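Local coordinates for protein activated BY transcription factor SSRB (Salmonella enterica, PDB 2WNW) that is a family 30 glycosyl hydrolase, also called SrfJ, that carries a TIM-barrel domain together with a beta-sandwich domain, at residues Pro125-Ala130 with Met137-Ser142; Ala86-Gln91 with His184-Gln189; Ile173-Leu178 with Ala226-Asp231. One frame throughout, in Å; residues are numbered along the deposited sequence.

Contact 1: residues Pro125-Ala130 with Met137-Ser142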
loop_
_atom_site.group_PDB
_atom_site.type_symbol
_atom_site.label_atom_id
_atom_site.label_comp_id
_atom_site.label_asym_id
_atom_site.label_seq_id
_atom_site.Cartn_x
_atom_site.Cartn_y
_atom_site.Cartn_z
ATOM N N PRO A 125 -8.151 -2.472 40.442
ATOM C CA PRO A 125 -9.618 -2.564 40.449
ATOM C C PRO A 125 -10.199 -2.527 39.030
ATOM O O PRO A 125 -11.055 -3.338 38.674
ATOM C CB PRO A 125 -10.028 -1.349 41.279
ATOM C CG PRO A 125 -8.909 -1.243 42.267
ATOM C CD PRO A 125 -7.689 -1.434 41.379
ATOM N N LEU A 126 -9.724 -1.584 38.221
ATOM C CA LEU A 126 -10.192 -1.450 36.839
ATOM C C LEU A 126 -9.860 -2.716 36.045
ATOM O O LEU A 126 -10.733 -3.312 35.406
ATOM C CB LEU A 126 -9.511 -0.253 36.166
ATOM C CG LEU A 126 -10.238 0.502 35.045
ATOM C CD1 LEU A 126 -9.204 1.293 34.257
ATOM C CD2 LEU A 126 -10.995 -0.446 34.132
ATOM N N ILE A 127 -8.593 -3.122 36.087
ATOM C CA ILE A 127 -8.145 -4.311 35.364
ATOM C C ILE A 127 -8.923 -5.556 35.779
ATOM O O ILE A 127 -9.346 -6.344 34.931
ATOM C CB ILE A 127 -6.639 -4.569 35.591
ATOM C CG1 ILE A 127 -5.826 -3.377 35.084
ATOM C CG2 ILE A 127 -6.211 -5.830 34.856
ATOM C CD1 ILE A 127 -4.361 -3.433 35.462
ATOM N N SER A 128 -9.110 -5.736 37.083
ATOM C CA SER A 128 -9.844 -6.893 37.583
ATOM C C SER A 128 -11.282 -6.878 37.081
ATOM O O SER A 128 -11.842 -7.920 36.737
ATOM C CB SER A 128 -9.826 -6.914 39.111
ATOM O OG SER A 128 -8.501 -7.068 39.587
ATOM N N GLY A 129 -11.877 -5.690 37.036
ATOM C CA GLY A 129 -13.242 -5.572 36.560
ATOM C C GLY A 129 -13.357 -6.001 35.109
ATOM O O GLY A 129 -14.306 -6.690 34.727
ATOM N N ALA A 130 -12.383 -5.593 34.300
ATOM C CA ALA A 130 -12.366 -5.934 32.884
ATOM C C ALA A 130 -12.175 -7.437 32.712
ATOM O O ALA A 130 -12.852 -8.074 31.904
ATOM C CB ALA A 130 -11.238 -5.180 32.182
ATOM N N MET A 137 -8.349 -11.959 28.298
ATOM C CA MET A 137 -7.659 -10.817 27.705
ATOM C C MET A 137 -6.154 -11.054 27.729
ATOM O O MET A 137 -5.623 -11.606 28.692
ATOM C CB MET A 137 -7.935 -9.537 28.496
ATOM C CG MET A 137 -9.338 -8.999 28.419
ATOM S SD MET A 137 -9.394 -7.423 29.297
ATOM C CE MET A 137 -8.403 -6.405 28.186
ATOM N N LYS A 138 -5.471 -10.632 26.671
ATOM C CA LYS A 138 -4.022 -10.767 26.595
ATOM C C LYS A 138 -3.476 -9.407 27.037
ATOM O O LYS A 138 -3.680 -8.398 26.356
ATOM C CB LYS A 138 -3.591 -11.072 25.158
ATOM C CG LYS A 138 -2.088 -11.188 24.967
ATOM C CD LYS A 138 -1.723 -11.339 23.496
ATOM C CE LYS A 138 -0.213 -11.396 23.311
ATOM N NZ LYS A 138 0.191 -11.451 21.879
ATOM N N LEU A 139 -2.787 -9.383 28.175
ATOM C CA LEU A 139 -2.262 -8.138 28.719
ATOM C C LEU A 139 -0.774 -7.905 28.470
ATOM O O LEU A 139 0.048 -8.817 28.595
ATOM C CB LEU A 139 -2.547 -8.080 30.225
ATOM C CG LEU A 139 -3.998 -8.368 30.638
ATOM C CD1 LEU A 139 -4.118 -8.375 32.157
ATOM C CD2 LEU A 139 -4.923 -7.324 30.037
ATOM N N MET A 140 -0.443 -6.665 28.128
ATOM C CA MET A 140 0.930 -6.262 27.860
ATOM C C MET A 140 1.345 -5.167 28.841
ATOM O O MET A 140 0.572 -4.252 29.118
ATOM C CB MET A 140 1.040 -5.735 26.430
ATOM C CG MET A 140 2.427 -5.252 26.032
ATOM S SD MET A 140 2.420 -4.669 24.324
ATOM C CE MET A 140 4.115 -4.144 24.105
ATOM N N ALA A 141 2.560 -5.265 29.369
ATOM C CA ALA A 141 3.058 -4.267 30.312
ATOM C C ALA A 141 4.320 -3.634 29.743
ATOM O O ALA A 141 5.170 -4.329 29.182
ATOM C CB ALA A 141 3.348 -4.914 31.668
ATOM N N SER A 142 4.426 -2.313 29.880
ATOM C CA SER A 142 5.570 -1.555 29.379
ATOM C C SER A 142 5.978 -0.485 30.384
ATOM O O SER A 142 5.125 0.144 31.005
ATOM C CB SER A 142 5.222 -0.842 28.064
ATOM O OG SER A 142 4.760 -1.738 27.072
#
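A130 and I127 of helix 124-133 rest on M137, just before strand 138-143, and on L139 within it, the third strand of the TIM barrel, in a clear example of how a barrel helix is seated on the strand that follows it. The touching residues are all buried, and the interface is purely apolar. At one end, CB of A130 lies 4.1 Å from SD of M137, where the backbones come nearest, with the CA atoms of A130 and M137 8.5 Å apart. The first torsion of M137 (chi1 -69°, CG anti to the carbonyl carbon) and an extended second one carry SD to the helix, and the bend at chi3 (69°) turns the CE methyl off toward A86 on strand 85-90; F76 of helix 65-76 packs against both A130 and M137.

The looser side contrasts with this. On the helix, the partly exposed S128 lies off the interface, its OG bonded to I124 O. On the strand, K138 points to the other face from L139, into the barrel, and is partly exposed; its NZ makes salt bridges with D46 and E234. One turn earlier in the helix the two layers are wider apart, the CA atoms of I127 and L139 being separated by 9.7 Å. Contact there rests on two branch methyls, CG2 of I127 and CD1 of L139, at 4.3 Å.

Contact 2: residues Ala86-Gln91 with His184-Gln189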
loop_
_atom_site.group_PDB
_atom_site.type_symbol
_atom_site.label_atom_id
_atom_site.label_comp_id
_atom_site.label_asym_id
_atom_site.label_seq_id
_atom_site.Cartn_x
_atom_site.Cartn_y
_atom_site.Cartn_z
ATOM N N ALA A 86 -4.752 -5.386 25.852
ATOM C CA ALA A 86 -4.602 -4.227 26.716
ATOM C C ALA A 86 -3.126 -3.977 26.981
ATOM O O ALA A 86 -2.298 -4.884 26.870
ATOM C CB ALA A 86 -5.341 -4.438 28.037
ATOM N N ARG A 87 -2.802 -2.733 27.310
ATOM C CA ARG A 87 -1.433 -2.358 27.637
ATOM C C ARG A 87 -1.533 -1.562 28.927
ATOM O O ARG A 87 -2.509 -0.842 29.145
ATOM C CB ARG A 87 -0.819 -1.507 26.519
ATOM C CG ARG A 87 0.625 -1.048 26.770
ATOM C CD ARG A 87 1.336 -0.768 25.443
ATOM N NE ARG A 87 2.686 -0.211 25.587
ATOM C CZ ARG A 87 2.975 1.090 25.552
ATOM N NH1 ARG A 87 2.013 1.992 25.385
ATOM N NH2 ARG A 87 4.235 1.494 25.650
ATOM N N MET A 88 -0.540 -1.718 29.790
ATOM C CA MET A 88 -0.519 -1.010 31.063
ATOM C C MET A 88 0.921 -0.667 31.418
ATOM O O MET A 88 1.856 -1.324 30.965
ATOM C CB MET A 88 -1.165 -1.869 32.151
ATOM C CG MET A 88 -0.625 -3.287 32.230
ATOM S SD MET A 88 -1.794 -4.347 33.093
ATOM C CE MET A 88 -0.874 -5.887 33.176
ATOM N N PRO A 89 1.116 0.378 32.233
ATOM C CA PRO A 89 2.451 0.809 32.633
ATOM C C PRO A 89 3.055 0.139 33.861
ATOM O O PRO A 89 2.356 -0.166 34.832
ATOM C CB PRO A 89 2.260 2.304 32.854
ATOM C CG PRO A 89 0.907 2.339 33.501
ATOM C CD PRO A 89 0.102 1.372 32.642
ATOM N N ILE A 90 4.364 -0.093 33.787
ATOM C CA ILE A 90 5.138 -0.656 34.886
ATOM C C ILE A 90 5.708 0.630 35.492
ATOM O O ILE A 90 6.619 1.243 34.931
ATOM C CB ILE A 90 6.268 -1.580 34.362
ATOM C CG1 ILE A 90 5.649 -2.781 33.638
ATOM C CG2 ILE A 90 7.159 -2.037 35.518
ATOM C CD1 ILE A 90 6.664 -3.735 33.007
ATOM N N GLN A 91 5.136 1.026 36.628
ATOM C CA GLN A 91 5.459 2.268 37.333
ATOM C C GLN A 91 4.741 3.391 36.573
ATOM O O GLN A 91 4.025 3.129 35.609
ATOM C CB GLN A 91 6.974 2.509 37.425
ATOM C CG GLN A 91 7.703 1.370 38.149
ATOM C CD GLN A 91 9.089 1.741 38.652
ATOM O OE1 GLN A 91 9.842 2.462 37.989
ATOM N NE2 GLN A 91 9.442 1.223 39.822
ATOM N N HIS A 184 -2.764 -11.125 42.308
ATOM C CA HIS A 184 -4.078 -10.494 42.270
ATOM C C HIS A 184 -4.913 -11.011 41.102
ATOM O O HIS A 184 -5.883 -10.376 40.684
ATOM C CB HIS A 184 -3.921 -8.972 42.185
ATOM C CG HIS A 184 -3.340 -8.361 43.423
ATOM N ND1 HIS A 184 -4.118 -7.801 44.414
ATOM C CD2 HIS A 184 -2.059 -8.259 43.851
ATOM C CE1 HIS A 184 -3.342 -7.380 45.398
ATOM N NE2 HIS A 184 -2.088 -7.647 45.081
ATOM N N GLY A 185 -4.524 -12.170 40.578
ATOM C CA GLY A 185 -5.244 -12.779 39.473
ATOM C C GLY A 185 -5.050 -12.122 38.118
ATOM O O GLY A 185 -5.879 -12.293 37.226
ATOM N N ILE A 186 -3.963 -11.378 37.948
ATOM C CA ILE A 186 -3.704 -10.708 36.676
ATOM C C ILE A 186 -2.458 -11.280 36.007
ATOM O O ILE A 186 -1.334 -11.081 36.480
ATOM C CB ILE A 186 -3.516 -9.190 36.876
ATOM C CG1 ILE A 186 -4.720 -8.616 37.630
ATOM C CG2 ILE A 186 -3.368 -8.498 35.525
ATOM C CD1 ILE A 186 -4.543 -7.171 38.064
ATOM N N ASN A 187 -2.665 -12.000 34.909
ATOM C CA ASN A 187 -1.558 -12.602 34.179
ATOM C C ASN A 187 -1.166 -11.742 32.988
ATOM O O ASN A 187 -2.018 -11.281 32.229
ATOM C CB ASN A 187 -1.937 -14.005 33.703
ATOM C CG ASN A 187 -2.288 -14.930 34.853
ATOM O OD1 ASN A 187 -1.496 -15.119 35.775
ATOM N ND2 ASN A 187 -3.479 -15.513 34.802
ATOM N N VAL A 188 0.134 -11.526 32.838
ATOM C CA VAL A 188 0.664 -10.726 31.744
ATOM C C VAL A 188 1.255 -11.676 30.710
ATOM O O VAL A 188 1.929 -12.646 31.065
ATOM C CB VAL A 188 1.749 -9.757 32.266
ATOM C CG1 VAL A 188 2.356 -8.955 31.115
ATOM C CG2 VAL A 188 1.138 -8.825 33.299
ATOM N N GLN A 189 0.994 -11.411 29.435
ATOM C CA GLN A 189 1.505 -12.270 28.379
ATOM C C GLN A 189 2.510 -11.580 27.471
ATOM O O GLN A 189 3.137 -12.226 26.632
ATOM C CB GLN A 189 0.353 -12.815 27.533
ATOM C CG GLN A 189 -0.688 -13.586 28.324
ATOM C CD GLN A 189 -1.744 -14.210 27.430
ATOM O OE1 GLN A 189 -2.851 -14.507 27.876
ATOM N NE2 GLN A 189 -1.400 -14.421 26.165
#
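A single methyl group, CE of M88, makes the whole contact from strand 85-90 to V188 and I186 in the loop that precedes strand 190-192. The feature is unusual because strand 85-90 and strand 190-192, into which the loop leads, are not neighbours: strand 138-143 runs between them, and M88 reaches past it on the outside of the barrel. The torsions give it its reach. Its CG sits between the backbone N and the carbonyl carbon (chi1 51°), the most crowded of the three staggered positions, and from there the chain runs extended out to CE.

At its end the methyl straddles two branches. CE of M88 lies 3.6 Å from CG2 of V188, a close fit in which the two side chains cross at a slant, and a looser 4.3 Å from CG2 of I186. The sulfur stays behind, with SD of M88 5.3 Å from CG2 of V188.

In the TIM barrel this is the outer layer, where strands meet the surrounding helices: M88 also touches I127 of helix 124-133 and Y177 of helix 167-183. The residue before it on the strand, R87, points inward instead and is held by salt bridges to D239 and E294.

The loop is set up by the end of helix 167-183. G185, with a positive phi of 74°, closes that helix in a Schellman motif, I186 N bonding to Y181 O and G185 N to R182 O. The chain is thereby turned back toward the barrel, and I186 points into the layer between strand and helix, with L139 of strand 138-143 on it and I124 and I127 of helix 124-133 as well. V188, two residues on, is backed by L178 of the helix the chain has just left.

Contact 3: residues Ile173-Leu178 with Ala226-Asp231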
loop_
_atom_site.group_PDB
_atom_site.type_symbol
_atom_site.label_atom_id
_atom_site.label_comp_id
_atom_site.label_asym_id
_atom_site.label_seq_id
_atom_site.Cartn_x
_atom_site.Cartn_y
_atom_site.Cartn_z
ATOM N N ILE A 173 12.950 -5.988 39.425
ATOM C CA ILE A 173 11.749 -5.256 39.812
ATOM C C ILE A 173 10.599 -5.635 38.886
ATOM O O ILE A 173 9.470 -5.830 39.340
ATOM C CB ILE A 173 11.958 -3.731 39.734
ATOM C CG1 ILE A 173 12.923 -3.288 40.835
ATOM C CG2 ILE A 173 10.614 -3.007 39.867
ATOM C CD1 ILE A 173 13.180 -1.808 40.848
ATOM N N ILE A 174 10.893 -5.736 37.592
ATOM C CA ILE A 174 9.872 -6.102 36.612
ATOM C C ILE A 174 9.323 -7.493 36.917
ATOM O O ILE A 174 8.128 -7.737 36.774
ATOM C CB ILE A 174 10.434 -6.049 35.171
ATOM C CG1 ILE A 174 10.739 -4.595 34.797
ATOM C CG2 ILE A 174 9.431 -6.641 34.191
ATOM C CD1 ILE A 174 11.444 -4.424 33.461
ATOM N N ILE A 175 10.188 -8.407 37.343
ATOM C CA ILE A 175 9.724 -9.747 37.686
ATOM C C ILE A 175 8.781 -9.654 38.892
ATOM O O ILE A 175 7.728 -10.290 38.914
ATOM C CB ILE A 175 10.902 -10.691 38.029
ATOM C CG1 ILE A 175 11.760 -10.929 36.783
ATOM C CG2 ILE A 175 10.370 -12.018 38.566
ATOM C CD1 ILE A 175 11.038 -11.661 35.655
ATOM N N ASN A 176 9.146 -8.855 39.891
ATOM C CA ASN A 176 8.281 -8.718 41.060
ATOM C C ASN A 176 6.953 -8.064 40.698
ATOM O O ASN A 176 5.921 -8.346 41.312
ATOM C CB ASN A 176 8.981 -7.939 42.174
ATOM C CG ASN A 176 9.845 -8.834 43.039
ATOM O OD1 ASN A 176 11.060 -8.910 42.864
ATOM N ND2 ASN A 176 9.209 -9.542 43.968
ATOM N N TYR A 177 6.985 -7.190 39.698
ATOM C CA TYR A 177 5.774 -6.542 39.213
ATOM C C TYR A 177 4.869 -7.664 38.693
ATOM O O TYR A 177 3.680 -7.722 39.011
ATOM C CB TYR A 177 6.126 -5.581 38.068
ATOM C CG TYR A 177 4.955 -5.191 37.186
ATOM C CD1 TYR A 177 4.121 -4.127 37.523
ATOM C CD2 TYR A 177 4.686 -5.894 36.009
ATOM C CE1 TYR A 177 3.047 -3.767 36.709
ATOM C CE2 TYR A 177 3.614 -5.544 35.189
ATOM C CZ TYR A 177 2.802 -4.480 35.544
ATOM O OH TYR A 177 1.756 -4.124 34.731
ATOM N N LEU A 178 5.450 -8.563 37.900
ATOM C CA LEU A 178 4.699 -9.683 37.338
ATOM C C LEU A 178 4.153 -10.613 38.425
ATOM O O LEU A 178 3.013 -11.065 38.341
ATOM C CB LEU A 178 5.576 -10.478 36.363
ATOM C CG LEU A 178 5.988 -9.771 35.064
ATOM C CD1 LEU A 178 6.959 -10.646 34.283
ATOM C CD2 LEU A 178 4.748 -9.469 34.227
ATOM N N ALA A 226 12.456 -17.130 32.414
ATOM C CA ALA A 226 12.583 -18.578 32.316
ATOM C C ALA A 226 12.634 -19.220 33.703
ATOM O O ALA A 226 11.942 -20.208 33.960
ATOM C CB ALA A 226 13.834 -18.937 31.524
ATOM N N ARG A 227 13.442 -18.654 34.595
ATOM C CA ARG A 227 13.566 -19.193 35.948
ATOM C C ARG A 227 12.242 -19.160 36.709
ATOM O O ARG A 227 12.025 -19.956 37.623
ATOM C CB ARG A 227 14.642 -18.432 36.737
ATOM C CG ARG A 227 16.064 -18.687 36.245
ATOM C CD ARG A 227 17.096 -18.285 37.290
ATOM N NE ARG A 227 17.209 -16.840 37.446
ATOM C CZ ARG A 227 17.951 -16.064 36.664
ATOM N NH1 ARG A 227 18.650 -16.596 35.670
ATOM N NH2 ARG A 227 17.998 -14.757 36.878
ATOM N N GLN A 228 11.360 -18.238 36.331
ATOM C CA GLN A 228 10.056 -18.116 36.975
ATOM C C GLN A 228 9.024 -18.975 36.254
ATOM O O GLN A 228 7.864 -19.035 36.657
ATOM C CB GLN A 228 9.590 -16.656 36.968
ATOM C CG GLN A 228 10.507 -15.713 37.723
ATOM C CD GLN A 228 10.456 -15.914 39.226
ATOM O OE1 GLN A 228 11.338 -15.455 39.948
ATOM N NE2 GLN A 228 9.415 -16.589 39.707
ATOM N N GLY A 229 9.452 -19.644 35.191
ATOM C CA GLY A 229 8.533 -20.478 34.435
ATOM C C GLY A 229 7.621 -19.636 33.560
ATOM O O GLY A 229 6.520 -20.062 33.206
ATOM N N MET A 230 8.079 -18.434 33.219
ATOM C CA MET A 230 7.312 -17.515 32.380
ATOM C C MET A 230 7.925 -17.482 30.982
ATOM O O MET A 230 8.032 -16.425 30.358
ATOM C CB MET A 230 7.335 -16.110 32.991
ATOM C CG MET A 230 6.826 -16.047 34.427
ATOM S SD MET A 230 6.950 -14.390 35.143
ATOM C CE MET A 230 5.901 -14.565 36.589
ATOM N N ASP A 231 8.317 -18.657 30.504
ATOM C CA ASP A 231 8.949 -18.831 29.199
ATOM C C ASP A 231 8.154 -18.304 28.007
ATOM O O ASP A 231 8.724 -17.721 27.085
ATOM C CB ASP A 231 9.235 -20.317 28.973
ATOM C CG ASP A 231 10.089 -20.918 30.070
ATOM O OD1 ASP A 231 11.327 -20.974 29.899
ATOM O OD2 ASP A 231 9.520 -21.323 31.109
#
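Apolar contact between L178 and M230 is one of two side-chain pairings that join helix 167-183 to the turn that follows helix 210-227. The two side chains run antiparallel alongside one another: CD1 of L178 lies against the sulfur, 3.8 Å from SD of M230, while the methyl CE of M230 travels further toward the helix and stops 4.1 Å from CB of L178. M230 can do this because its chain is extended beyond CG. It also brushes L179 and R182 of the same helix.

The second pairing is of mixed character. The I175 and Q228 side chains meet at a slant, CG2 of I175, anti to the backbone N, touching CG of Q228 at 3.8 Å. Q228 bends at chi2 (-71°), which folds its amide end back over the same methyl, so that OE1 of Q228 is also 3.8 Å from CG2 of I175, a van der Waals contact only. The two helices flank strand 190-192 in chain order, one leading into it and one following, and they are neighbours in the outer helical layer of the TIM barrel; I175 and L178 both lean on L225 as well.

Backbone bonds form the turn between Q228 and M230: G229, with a phi of 76°, closes helix 210-227 in a Schellman motif, the N of G229 lying 2.8 Å from A226 O.

The three contacts form a chain of packing across one side of the TIM barrel. Contacts 1 and 2 are closest, their centres about 5 Å apart, and share the sheet: M140 O and M88 N lie 2.8 Å apart, probably hydrogen-bonded, and CD1 of L139 meets CG2 of I186 at 3.5 Å. Contact 3 lies further out, its centre about 12 Å from that of contact 2 and about 17 Å from that of contact 1. Y177 bridges the gap, its OH 3.5 Å from CE of M88 and 3.5 Å from CB of A141. A second bridge sets CD2 of L178 3.6 Å from CB of V188. Along the chain, contact 1 is nested within contact 2, whose segments alternate with those of contact 3.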